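Local coordinates for cell division cycle protein 123 (Schizosaccharomyces pombe, PDB 4ZGP), which acts as an ATP-dependent chaperone for the translation initiation factor eIF2, binding its gamma subunit so that the alpha and beta subunits can join it, at residues Y92-E102 against T136-L144; M188-C196 against F206-L217. All coordinates share one frame; numbering follows the deposited sequence. Where two conformers were deposited one is given.

Interaction 1 (Y92-E102 against T136-L144); sequences YPEREAIQLIE and TTAEEVLLL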
loop_
_atom_site.group_PDB
_atom_site.type_symbol
_atom_site.label_atom_id
_atom_site.label_comp_id
_atom_site.label_asym_id
_atom_site.label_seq_id
_atom_site.Cartn_x
_atom_site.Cartn_y
_atom_site.Cartn_z
ATOM N N TYR A 92 6.756 -7.529 -25.187
ATOM C CA TYR A 92 5.962 -8.231 -24.192
ATOM C C TYR A 92 6.862 -9.230 -23.469
ATOM O O TYR A 92 7.776 -9.785 -24.079
ATOM C CB TYR A 92 4.780 -8.931 -24.855
ATOM C CG TYR A 92 3.670 -9.307 -23.907
ATOM C CD1 TYR A 92 2.804 -8.341 -23.402
ATOM C CD2 TYR A 92 3.485 -10.629 -23.515
ATOM C CE1 TYR A 92 1.782 -8.682 -22.539
ATOM C CE2 TYR A 92 2.467 -10.981 -22.654
ATOM C CZ TYR A 92 1.618 -10.005 -22.168
ATOM O OH TYR A 92 0.600 -10.359 -21.308
ATOM N N PRO A 93 6.625 -9.449 -22.161
ATOM C CA PRO A 93 7.511 -10.335 -21.393
ATOM C C PRO A 93 7.546 -11.766 -21.942
ATOM O O PRO A 93 6.593 -12.181 -22.603
ATOM C CB PRO A 93 6.898 -10.306 -19.987
ATOM C CG PRO A 93 6.200 -8.972 -19.918
ATOM C CD PRO A 93 5.640 -8.771 -21.298
ATOM N N GLU A 94 8.622 -12.499 -21.664
ATOM C CA GLU A 94 8.765 -13.869 -22.166
ATOM C C GLU A 94 7.794 -14.820 -21.469
ATOM O O GLU A 94 7.312 -14.538 -20.369
ATOM C CB GLU A 94 10.203 -14.354 -21.994
ATOM C CG GLU A 94 10.622 -14.608 -20.555
ATOM C CD GLU A 94 12.085 -15.022 -20.447
ATOM O OE1 GLU A 94 12.372 -16.054 -19.798
ATOM O OE2 GLU A 94 12.948 -14.310 -21.010
ATOM N N ARG A 95 7.511 -15.947 -22.115
ATOM C CA ARG A 95 6.460 -16.851 -21.659
ATOM C C ARG A 95 6.697 -17.361 -20.244
ATOM O O ARG A 95 5.746 -17.602 -19.497
ATOM C CB ARG A 95 6.318 -18.040 -22.622
ATOM C CG ARG A 95 5.233 -19.022 -22.197
ATOM C CD ARG A 95 4.974 -20.138 -23.205
ATOM N NE ARG A 95 4.274 -21.243 -22.553
ATOM C CZ ARG A 95 2.954 -21.300 -22.393
ATOM N NH1 ARG A 95 2.407 -22.333 -21.770
ATOM N NH2 ARG A 95 2.181 -20.321 -22.856
ATOM N N GLU A 96 7.964 -17.527 -19.879
ATOM C CA GLU A 96 8.321 -18.060 -18.574
ATOM C C GLU A 96 7.787 -17.154 -17.467
ATOM O O GLU A 96 7.237 -17.621 -16.462
ATOM C CB GLU A 96 9.843 -18.213 -18.453
ATOM C CG GLU A 96 10.437 -19.381 -19.246
ATOM C CD GLU A 96 10.849 -19.023 -20.678
ATOM O OE1 GLU A 96 10.605 -17.881 -21.129
ATOM O OE2 GLU A 96 11.430 -19.898 -21.358
ATOM N N ALA A 97 7.946 -15.853 -17.674
ATOM C CA ALA A 97 7.458 -14.852 -16.736
ATOM C C ALA A 97 5.937 -14.856 -16.687
ATOM O O ALA A 97 5.345 -14.801 -15.609
ATOM C CB ALA A 97 7.966 -13.489 -17.118
ATOM N N ILE A 98 5.310 -14.920 -17.859
ATOM C CA ILE A 98 3.856 -14.972 -17.940
ATOM C C ILE A 98 3.301 -16.189 -17.187
ATOM O O ILE A 98 2.306 -16.076 -16.465
ATOM C CB ILE A 98 3.366 -15.021 -19.409
ATOM C CG1 ILE A 98 3.889 -13.816 -20.188
ATOM C CG2 ILE A 98 1.834 -15.066 -19.468
ATOM C CD1 ILE A 98 3.422 -12.490 -19.661
ATOM N N GLN A 99 3.923 -17.355 -17.364
ATOM C CA GLN A 99 3.448 -18.557 -16.671
ATOM C C GLN A 99 3.653 -18.457 -15.156
ATOM O O GLN A 99 2.814 -18.926 -14.367
ATOM C CB GLN A 99 4.159 -19.799 -17.214
ATOM C CG GLN A 99 3.829 -20.121 -18.662
ATOM C CD GLN A 99 2.353 -20.380 -18.881
ATOM O OE1 GLN A 99 1.699 -21.020 -18.057
ATOM N NE2 GLN A 99 1.822 -19.879 -19.994
ATOM N N LEU A 100 4.757 -17.836 -14.762
ATOM C CA LEU A 100 5.068 -17.628 -13.350
ATOM C C LEU A 100 3.990 -16.773 -12.691
ATOM O O LEU A 100 3.479 -17.094 -11.614
ATOM C CB LEU A 100 6.440 -16.965 -13.200
ATOM C CG LEU A 100 7.094 -16.972 -11.814
ATOM C CD1 LEU A 100 7.035 -18.360 -11.200
ATOM C CD2 LEU A 100 8.541 -16.502 -11.911
ATOM N N ILE A 101 3.628 -15.694 -13.368
ATOM C CA ILE A 101 2.571 -14.817 -12.892
ATOM C C ILE A 101 1.244 -15.536 -12.817
ATOM O O ILE A 101 0.537 -15.443 -11.823
ATOM C CB ILE A 101 2.464 -13.592 -13.792
ATOM C CG1 ILE A 101 3.760 -12.780 -13.677
ATOM C CG2 ILE A 101 1.217 -12.774 -13.465
ATOM C CD1 ILE A 101 3.818 -11.600 -14.608
ATOM N N GLU A 102 0.899 -16.303 -13.850
ATOM C CA GLU A 102 -0.415 -16.915 -13.821
ATOM C C GLU A 102 -0.457 -18.131 -12.894
ATOM O O GLU A 102 -1.532 -18.550 -12.455
ATOM C CB GLU A 102 -0.861 -17.248 -15.249
ATOM C CG GLU A 102 -1.306 -15.953 -15.948
ATOM C CD GLU A 102 -1.566 -16.086 -17.437
ATOM O OE1 GLU A 102 -1.286 -17.165 -18.010
ATOM O OE2 GLU A 102 -2.062 -15.090 -18.026
ATOM N N THR A 136 -7.232 -11.173 -13.583
ATOM C CA THR A 136 -7.353 -12.631 -13.619
ATOM C C THR A 136 -6.332 -13.284 -14.545
ATOM O O THR A 136 -6.206 -14.506 -14.575
ATOM C CB THR A 136 -8.763 -13.060 -14.069
ATOM O OG1 THR A 136 -9.061 -12.457 -15.343
ATOM C CG2 THR A 136 -9.793 -12.615 -13.052
ATOM N N THR A 137 -5.608 -12.481 -15.311
ATOM C CA THR A 137 -4.580 -13.011 -16.203
ATOM C C THR A 137 -3.332 -12.164 -16.103
ATOM O O THR A 137 -3.376 -11.051 -15.571
ATOM C CB THR A 137 -5.039 -13.028 -17.682
ATOM O OG1 THR A 137 -5.112 -11.685 -18.169
ATOM C CG2 THR A 137 -6.417 -13.667 -17.819
ATOM N N ALA A 138 -2.221 -12.670 -16.625
ATOM C CA ALA A 138 -0.986 -11.893 -16.603
ATOM C C ALA A 138 -1.108 -10.644 -17.460
ATOM O O ALA A 138 -0.510 -9.601 -17.162
ATOM C CB ALA A 138 0.201 -12.747 -17.070
ATOM N N GLU A 139 -1.889 -10.741 -18.532
ATOM C CA GLU A 139 -2.099 -9.598 -19.403
ATOM C C GLU A 139 -2.731 -8.424 -18.657
ATOM O O GLU A 139 -2.322 -7.269 -18.827
ATOM C CB GLU A 139 -2.978 -9.993 -20.584
ATOM C CG GLU A 139 -3.004 -8.961 -21.672
ATOM C CD GLU A 139 -3.902 -9.370 -22.834
ATOM O OE1 GLU A 139 -3.743 -8.772 -23.915
ATOM O OE2 GLU A 139 -4.759 -10.275 -22.669
ATOM N N GLU A 140 -3.730 -8.733 -17.841
ATOM C CA GLU A 140 -4.410 -7.720 -17.056
ATOM C C GLU A 140 -3.490 -7.124 -15.995
ATOM O O GLU A 140 -3.463 -5.907 -15.803
ATOM C CB GLU A 140 -5.662 -8.310 -16.412
ATOM C CG GLU A 140 -6.838 -8.403 -17.367
ATOM C CD GLU A 140 -8.056 -9.032 -16.730
ATOM O OE1 GLU A 140 -7.892 -9.982 -15.940
ATOM O OE2 GLU A 140 -9.180 -8.572 -17.022
ATOM N N VAL A 141 -2.735 -7.979 -15.319
ATOM C CA VAL A 141 -1.761 -7.512 -14.339
ATOM C C VAL A 141 -0.790 -6.514 -14.978
ATOM O O VAL A 141 -0.570 -5.413 -14.457
ATOM C CB VAL A 141 -0.975 -8.695 -13.733
ATOM C CG1 VAL A 141 0.349 -8.220 -13.119
ATOM C CG2 VAL A 141 -1.846 -9.449 -12.722
ATOM N N LEU A 142 -0.241 -6.890 -16.126
ATOM C CA LEU A 142 0.807 -6.113 -16.773
ATOM C C LEU A 142 0.276 -4.799 -17.330
ATOM O O LEU A 142 0.943 -3.767 -17.261
ATOM C CB LEU A 142 1.457 -6.939 -17.894
ATOM C CG LEU A 142 2.309 -8.116 -17.398
ATOM C CD1 LEU A 142 2.634 -9.102 -18.515
ATOM C CD2 LEU A 142 3.584 -7.590 -16.781
ATOM N N LEU A 143 -0.926 -4.845 -17.886
ATOM C CA LEU A 143 -1.522 -3.648 -18.460
ATOM C C LEU A 143 -1.770 -2.624 -17.352
ATOM O O LEU A 143 -1.438 -1.438 -17.488
ATOM C CB LEU A 143 -2.813 -4.013 -19.200
ATOM C CG LEU A 143 -3.484 -2.995 -20.113
ATOM C CD1 LEU A 143 -3.980 -3.688 -21.373
ATOM C CD2 LEU A 143 -4.644 -2.389 -19.383
ATOM N N LEU A 144 -2.305 -3.096 -16.229
ATOM C CA LEU A 144 -2.599 -2.210 -15.108
ATOM C C LEU A 144 -1.319 -1.598 -14.522
ATOM O O LEU A 144 -1.255 -0.395 -14.253
ATOM C CB LEU A 144 -3.381 -2.973 -14.035
ATOM C CG LEU A 144 -3.938 -2.221 -12.825
ATOM C CD1 LEU A 144 -4.906 -1.101 -13.236
ATOM C CD2 LEU A 144 -4.645 -3.202 -11.905
HETATM O O HOH W 1 -2.697 -13.712 -20.009
#

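Interaction 2 (M188-C196 against F206-L217); sequences MHASTEFRC and FCQRDDNYYEFL. With ADP (adenosine-5'-diphosphate), chain C.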
loop_
_atom_site.group_PDB
_atom_site.type_symbol
_atom_site.label_atom_id
_atom_site.label_comp_id
_atom_site.label_asym_id
_atom_site.label_seq_id
_atom_site.Cartn_x
_atom_site.Cartn_y
_atom_site.Cartn_z
ATOM N N MET A 188 -13.897 -5.563 -1.242
ATOM C CA MET A 188 -13.831 -4.908 0.062
ATOM C C MET A 188 -14.697 -3.655 0.090
ATOM O O MET A 188 -14.784 -2.928 -0.896
ATOM C CB MET A 188 -12.381 -4.587 0.458
ATOM C CG MET A 188 -11.581 -3.758 -0.518
ATOM S SD MET A 188 -10.238 -2.863 0.321
ATOM C CE MET A 188 -9.397 -4.141 1.232
ATOM N N HIS A 189 -15.361 -3.430 1.217
ATOM C CA HIS A 189 -16.189 -2.242 1.396
ATOM C C HIS A 189 -15.274 -1.026 1.520
ATOM O O HIS A 189 -14.555 -0.901 2.499
ATOM C CB HIS A 189 -17.078 -2.375 2.630
ATOM C CG HIS A 189 -18.219 -1.401 2.669
ATOM N ND1 HIS A 189 -18.532 -0.572 1.610
ATOM C CD2 HIS A 189 -19.138 -1.143 3.629
ATOM C CE1 HIS A 189 -19.592 0.158 1.919
ATOM N NE2 HIS A 189 -19.977 -0.168 3.138
ATOM N N ALA A 190 -15.298 -0.144 0.528
ATOM C CA ALA A 190 -14.355 0.971 0.484
ATOM C C ALA A 190 -14.440 1.844 1.730
ATOM O O ALA A 190 -13.433 2.432 2.154
ATOM C CB ALA A 190 -14.591 1.817 -0.767
ATOM N N SER A 191 -15.637 1.922 2.316
ATOM C CA SER A 191 -15.892 2.851 3.413
ATOM C C SER A 191 -15.518 2.290 4.777
ATOM O O SER A 191 -15.645 2.987 5.775
ATOM C CB SER A 191 -17.369 3.273 3.434
ATOM O OG SER A 191 -17.732 3.981 2.258
ATOM N N THR A 192 -15.088 1.035 4.851
ATOM C CA THR A 192 -14.594 0.547 6.142
ATOM C C THR A 192 -13.084 0.292 6.067
ATOM O O THR A 192 -12.542 -0.555 6.799
ATOM C CB THR A 192 -15.338 -0.709 6.627
ATOM O OG1 THR A 192 -15.107 -1.781 5.724
ATOM C CG2 THR A 192 -16.857 -0.441 6.712
ATOM N N GLU A 193 -12.431 1.055 5.198
ATOM C CA GLU A 193 -10.977 1.086 5.186
ATOM C C GLU A 193 -10.503 2.396 5.808
ATOM O O GLU A 193 -11.132 3.446 5.639
ATOM C CB GLU A 193 -10.418 0.922 3.772
ATOM C CG GLU A 193 -9.129 0.115 3.759
ATOM C CD GLU A 193 -8.219 0.438 2.603
ATOM O OE1 GLU A 193 -8.731 0.793 1.517
ATOM O OE2 GLU A 193 -6.992 0.335 2.795
ATOM N N PHE A 194 -9.401 2.323 6.547
ATOM C CA PHE A 194 -8.911 3.509 7.259
ATOM C C PHE A 194 -7.419 3.690 7.042
ATOM O O PHE A 194 -6.696 2.727 6.806
ATOM C CB PHE A 194 -9.189 3.406 8.770
ATOM C CG PHE A 194 -10.640 3.259 9.105
ATOM C CD1 PHE A 194 -11.440 4.383 9.272
ATOM C CD2 PHE A 194 -11.216 1.993 9.206
ATOM C CE1 PHE A 194 -12.810 4.258 9.561
ATOM C CE2 PHE A 194 -12.593 1.858 9.514
ATOM C CZ PHE A 194 -13.376 2.987 9.693
ATOM N N ARG A 195 -6.965 4.930 7.175
ATOM C CA ARG A 195 -5.543 5.220 7.153
ATOM C C ARG A 195 -5.151 5.728 8.535
ATOM O O ARG A 195 -5.817 6.602 9.073
ATOM C CB ARG A 195 -5.217 6.244 6.078
ATOM C CG ARG A 195 -3.754 6.677 6.093
ATOM C CD ARG A 195 -3.291 7.162 4.727
ATOM N NE ARG A 195 -3.192 6.073 3.757
ATOM C CZ ARG A 195 -2.753 6.224 2.513
ATOM N NH1 ARG A 195 -2.403 7.428 2.082
ATOM N NH2 ARG A 195 -2.664 5.165 1.693
ATOM N N CYS A 196 -4.072 5.175 9.091
ATOM C CA CYS A 196 -3.785 5.271 10.523
ATOM C C CYS A 196 -2.361 5.751 10.716
ATOM O O CYS A 196 -1.402 5.186 10.182
ATOM C CB CYS A 196 -3.991 3.923 11.217
ATOM S SG CYS A 196 -5.579 3.116 10.811
ATOM N N PHE A 206 -6.447 8.721 12.880
ATOM C CA PHE A 206 -6.820 7.899 11.726
ATOM C C PHE A 206 -8.059 8.463 11.069
ATOM O O PHE A 206 -8.838 9.196 11.695
ATOM C CB PHE A 206 -7.024 6.413 12.103
ATOM C CG PHE A 206 -8.268 6.100 12.907
ATOM C CD1 PHE A 206 -9.481 5.799 12.281
ATOM C CD2 PHE A 206 -8.205 6.013 14.285
ATOM C CE1 PHE A 206 -10.606 5.472 13.012
ATOM C CE2 PHE A 206 -9.343 5.672 15.038
ATOM C CZ PHE A 206 -10.540 5.399 14.400
ATOM N N CYS A 207 -8.218 8.146 9.788
ATOM C CA CYS A 207 -9.347 8.652 9.041
ATOM C C CYS A 207 -9.853 7.612 8.093
ATOM O O CYS A 207 -9.149 6.679 7.735
ATOM C CB CYS A 207 -8.978 9.935 8.268
ATOM S SG CYS A 207 -7.676 9.824 7.026
ATOM N N GLN A 208 -11.114 7.772 7.735
ATOM C CA GLN A 208 -11.706 7.045 6.632
ATOM C C GLN A 208 -10.851 7.174 5.376
ATOM O O GLN A 208 -10.337 8.260 5.051
ATOM C CB GLN A 208 -13.126 7.544 6.360
ATOM C CG GLN A 208 -13.878 6.741 5.312
ATOM C CD GLN A 208 -15.330 7.154 5.190
ATOM O OE1 GLN A 208 -15.810 7.989 5.958
ATOM N NE2 GLN A 208 -16.033 6.572 4.223
ATOM N N ARG A 209 -10.714 6.069 4.644
ATOM C CA ARG A 209 -9.800 6.045 3.512
ATOM C C ARG A 209 -10.428 6.528 2.213
ATOM O O ARG A 209 -9.750 7.138 1.386
ATOM C CB ARG A 209 -9.239 4.638 3.328
ATOM C CG ARG A 209 -7.825 4.510 3.818
ATOM C CD ARG A 209 -6.838 4.460 2.669
ATOM N NE ARG A 209 -6.416 3.094 2.410
ATOM C CZ ARG A 209 -5.697 2.714 1.361
ATOM N NH1 ARG A 209 -5.357 1.445 1.231
ATOM N NH2 ARG A 209 -5.317 3.602 0.453
ATOM N N ASP A 210 -11.721 6.286 2.031
ATOM C CA ASP A 210 -12.378 6.706 0.788
ATOM C C ASP A 210 -13.033 8.062 0.972
ATOM O O ASP A 210 -12.864 8.687 2.016
ATOM C CB ASP A 210 -13.418 5.676 0.349
ATOM C CG ASP A 210 -14.591 5.620 1.284
ATOM O OD1 ASP A 210 -14.361 5.727 2.508
ATOM O OD2 ASP A 210 -15.738 5.475 0.806
ATOM N N ASP A 211 -13.801 8.528 -0.008
ATOM C CA ASP A 211 -14.367 9.870 0.138
ATOM C C ASP A 211 -15.892 9.918 0.152
ATOM O O ASP A 211 -16.490 10.956 -0.110
ATOM C CB ASP A 211 -13.832 10.806 -0.955
ATOM C CG ASP A 211 -13.810 10.163 -2.321
ATOM O OD1 ASP A 211 -14.704 9.336 -2.608
ATOM O OD2 ASP A 211 -12.895 10.489 -3.114
ATOM N N ASN A 212 -16.530 8.807 0.504
ATOM C CA ASN A 212 -17.980 8.812 0.599
ATOM C C ASN A 212 -18.446 8.704 2.031
ATOM O O ASN A 212 -17.944 7.891 2.803
ATOM C CB ASN A 212 -18.576 7.687 -0.242
ATOM C CG ASN A 212 -18.374 7.915 -1.725
ATOM O OD1 ASN A 212 -18.895 8.879 -2.287
ATOM N ND2 ASN A 212 -17.606 7.035 -2.369
ATOM N N TYR A 213 -19.396 9.558 2.377
ATOM C CA TYR A 213 -20.032 9.534 3.676
ATOM C C TYR A 213 -20.636 8.158 3.929
ATOM O O TYR A 213 -21.144 7.523 3.014
ATOM C CB TYR A 213 -21.094 10.624 3.750
ATOM C CG TYR A 213 -22.008 10.520 4.935
ATOM C CD1 TYR A 213 -21.592 10.927 6.197
ATOM C CD2 TYR A 213 -23.302 10.024 4.790
ATOM C CE1 TYR A 213 -22.437 10.830 7.290
ATOM C CE2 TYR A 213 -24.148 9.922 5.870
ATOM C CZ TYR A 213 -23.717 10.330 7.112
ATOM O OH TYR A 213 -24.570 10.232 8.182
ATOM N N TYR A 214 -20.540 7.686 5.167
ATOM C CA TYR A 214 -21.057 6.366 5.527
ATOM C C TYR A 214 -21.502 6.455 6.978
ATOM O O TYR A 214 -20.689 6.428 7.892
ATOM C CB TYR A 214 -19.990 5.279 5.306
ATOM C CG TYR A 214 -20.467 3.847 5.504
ATOM C CD1 TYR A 214 -21.756 3.458 5.143
ATOM C CD2 TYR A 214 -19.618 2.882 6.042
ATOM C CE1 TYR A 214 -22.188 2.145 5.322
ATOM C CE2 TYR A 214 -20.034 1.573 6.229
ATOM C CZ TYR A 214 -21.321 1.208 5.867
ATOM O OH TYR A 214 -21.733 -0.099 6.045
ATOM N N GLU A 215 -22.805 6.620 7.189
ATOM C CA GLU A 215 -23.335 6.925 8.521
ATOM C C GLU A 215 -23.015 5.845 9.561
ATOM O O GLU A 215 -22.870 6.154 10.737
ATOM C CB GLU A 215 -24.850 7.141 8.464
ATOM C CG GLU A 215 -25.660 5.886 8.157
ATOM C CD GLU A 215 -25.393 5.345 6.765
ATOM O OE1 GLU A 215 -24.996 6.144 5.878
ATOM O OE2 GLU A 215 -25.565 4.123 6.560
ATOM N N PHE A 216 -22.873 4.601 9.113
ATOM C CA PHE A 216 -22.559 3.471 10.000
ATOM C C PHE A 216 -21.295 3.702 10.838
ATOM O O PHE A 216 -21.157 3.170 11.938
ATOM C CB PHE A 216 -22.407 2.188 9.172
ATOM C CG PHE A 216 -22.146 0.946 9.997
ATOM C CD1 PHE A 216 -23.188 0.305 10.670
ATOM C CD2 PHE A 216 -20.865 0.406 10.085
ATOM C CE1 PHE A 216 -22.959 -0.854 11.432
ATOM C CE2 PHE A 216 -20.618 -0.752 10.851
ATOM C CZ PHE A 216 -21.668 -1.380 11.526
ATOM N N LEU A 217 -20.365 4.488 10.307
ATOM C CA LEU A 217 -19.091 4.707 10.981
ATOM C C LEU A 217 -19.254 5.501 12.274
ATOM O O LEU A 217 -18.603 5.213 13.273
ATOM C CB LEU A 217 -18.121 5.426 10.040
ATOM C CG LEU A 217 -17.874 4.743 8.695
ATOM C CD1 LEU A 217 -16.881 5.530 7.864
ATOM C CD2 LEU A 217 -17.392 3.281 8.891
HETATM P PB ADP C . -1.934 2.208 -1.313
HETATM O O1B ADP C . -1.488 2.068 0.134
HETATM O O2B ADP C . -0.793 2.443 -2.287
HETATM O O3B ADP C . -3.149 3.105 -1.424
HETATM P PA ADP C . -3.299 -0.324 -0.963
HETATM O O1A ADP C . -3.496 0.217 0.431
HETATM O O2A ADP C . -2.699 -1.694 -1.232
HETATM O O3A ADP C . -2.423 0.739 -1.810
HETATM O "O5'" ADP C . -4.739 -0.285 -1.671
HETATM C "C5'" ADP C . -5.110 0.722 -2.613
HETATM C "C4'" ADP C . -6.603 0.531 -2.816
HETATM O "O4'" ADP C . -6.825 -0.626 -3.625
HETATM C "C3'" ADP C . -7.292 0.265 -1.487
HETATM O "O3'" ADP C . -7.928 1.447 -0.990
HETATM C "C2'" ADP C . -8.299 -0.829 -1.773
HETATM O "O2'" ADP C . -9.613 -0.288 -1.937
HETATM C "C1'" ADP C . -7.858 -1.454 -3.080
HETATM N N9 ADP C . -7.291 -2.789 -2.767
HETATM C C8 ADP C . -6.064 -3.012 -2.248
HETATM N N7 ADP C . -5.847 -4.345 -2.075
HETATM C C5 ADP C . -6.956 -4.997 -2.493
HETATM C C6 ADP C . -7.382 -6.413 -2.592
HETATM N N6 ADP C . -6.537 -7.398 -2.190
HETATM N N1 ADP C . -8.620 -6.675 -3.088
HETATM C C2 ADP C . -9.434 -5.674 -3.489
HETATM N N3 ADP C . -9.112 -4.365 -3.429
HETATM C C4 ADP C . -7.904 -3.968 -2.949
HETATM O O HOH W 2 -20.229 4.661 1.542
#

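Interaction 1 (Y92-E102 against T136-L144)
With CG anti to its carbonyl carbon (chi1 -76°) and the chain extended beyond it, Glu102 carries its carboxylate along the side of Ala138 to the first turn of helix 138-144. There OE2 accepts from Ala138 N, 2.8 Å away, on the lone pair turned away from OE1, in an almost straight bond (169°). This serves a helix start, where backbone N-H groups lack partners within the helix; the positive end of the helix dipole would probably favour the charged carboxylate. A water donates to the same OE2 and weakly accepts from Glu139 N. A lysine in place of Glu102 would probably leave Ala138 N without its acceptor and set a positive charge against that helix end. Ala138 CB presses between two isoleucine branches, 3.7 Å from CG2 of Ile98 and 3.7 Å from CG2 of Ile101. One turn on, Leu142 CD1 collects Ile98 CD1, Pro93 CG at 3.8 Å and, obliquely, the Tyr92 ring. Tyr92 runs at about a right angle to Glu139, its OH 3.4 Å from Glu139 CA. Tyr61 of helix 56-62 backs Tyr92, Pro93 and Leu142, while Leu180 and Leu182 of strand 180-184 pack against Ile101. Segments 95-102 and 138-144 cross at 101°, their axes approaching to 9.9 Å, at a helix N-terminus where Thr137 OG1 accepts from Glu140 N and Glu140 OE1 weakly from Thr137 N, a capping box.

Interaction 2 (M188-C196 against F206-L217)
His189 turns an edge of its imidazole to one face of the Tyr214 ring in an offset edge-to-face pair, NE2 lying 3.3 Å from Tyr214 CZ with the planes at 71°. Ser191 follows in a short 3-10 turn: its OG donates to Asp210 OD2 at 2.9 Å, from the syn side but tilted out of the carboxylate plane, and also takes a water. CB of Ser191 packs obliquely on Tyr214. The carbonyl O of Ser191 is buried against Leu217 CD1 and has no polar partner in the model. Thr192 brings CG2 to the edge of the Tyr214 ring, while its OG1 bonds to Ile249 of the adjoining strand. Glu193 and Arg209 were each modelled in two conformers; in the one described, Glu193 OE1 accepts from the ADP ribose O3' at 2.7 Å, and OE2 forms a salt bridge to Arg209 NH1 that is unusually short, its exact geometry uncertain. Arg209, bent at chi2 and chi3, sends NH2 on to ADP O3B at 2.9 Å, and Asp246 gives its NH1 a second carboxylate. Glu193 opens strand 193-199, which pairs antiparallel with 202-208 in a beta hairpin of the ATP-grasp fold, lining the nucleotide pocket; Arg209 follows directly after. Phe194 offers its ring face to the edge of Phe206, planes at 90°. Arg195 N to Cys207 O and Cys207 N to Arg195 O, both 2.9 Å, make the hydrogen-bonded pair of the hairpin; the Arg195 guanidinium points toward the diphosphate, with NE in a salt bridge to Asp246. Cys196 sets SG 3.8 Å from Phe206 CB, obliquely beside that ring.

The two contacts lie far apart, their centres 32 Å from each other and their nearest atoms about 13 Å, with no touch between them. Interaction 2 is part of the nucleotide site: Glu193 and Arg209 bind ADP directly, and Met188 and Arg195 also line its pocket. Interaction 1 binds no nucleotide and is helix packing on the other side of the ligand. One connection to the site runs through strand 180-184, which Ile101 and Val141 touch; the side chain of Ile101 is about 12 Å from that of Lys183. ADP is bonded by Lys183 NZ and Glu184 O on one side and by Glu193 and Arg209 on the other, as in the ATP-grasp fold, which holds its nucleotide between two sheet-containing subdomains.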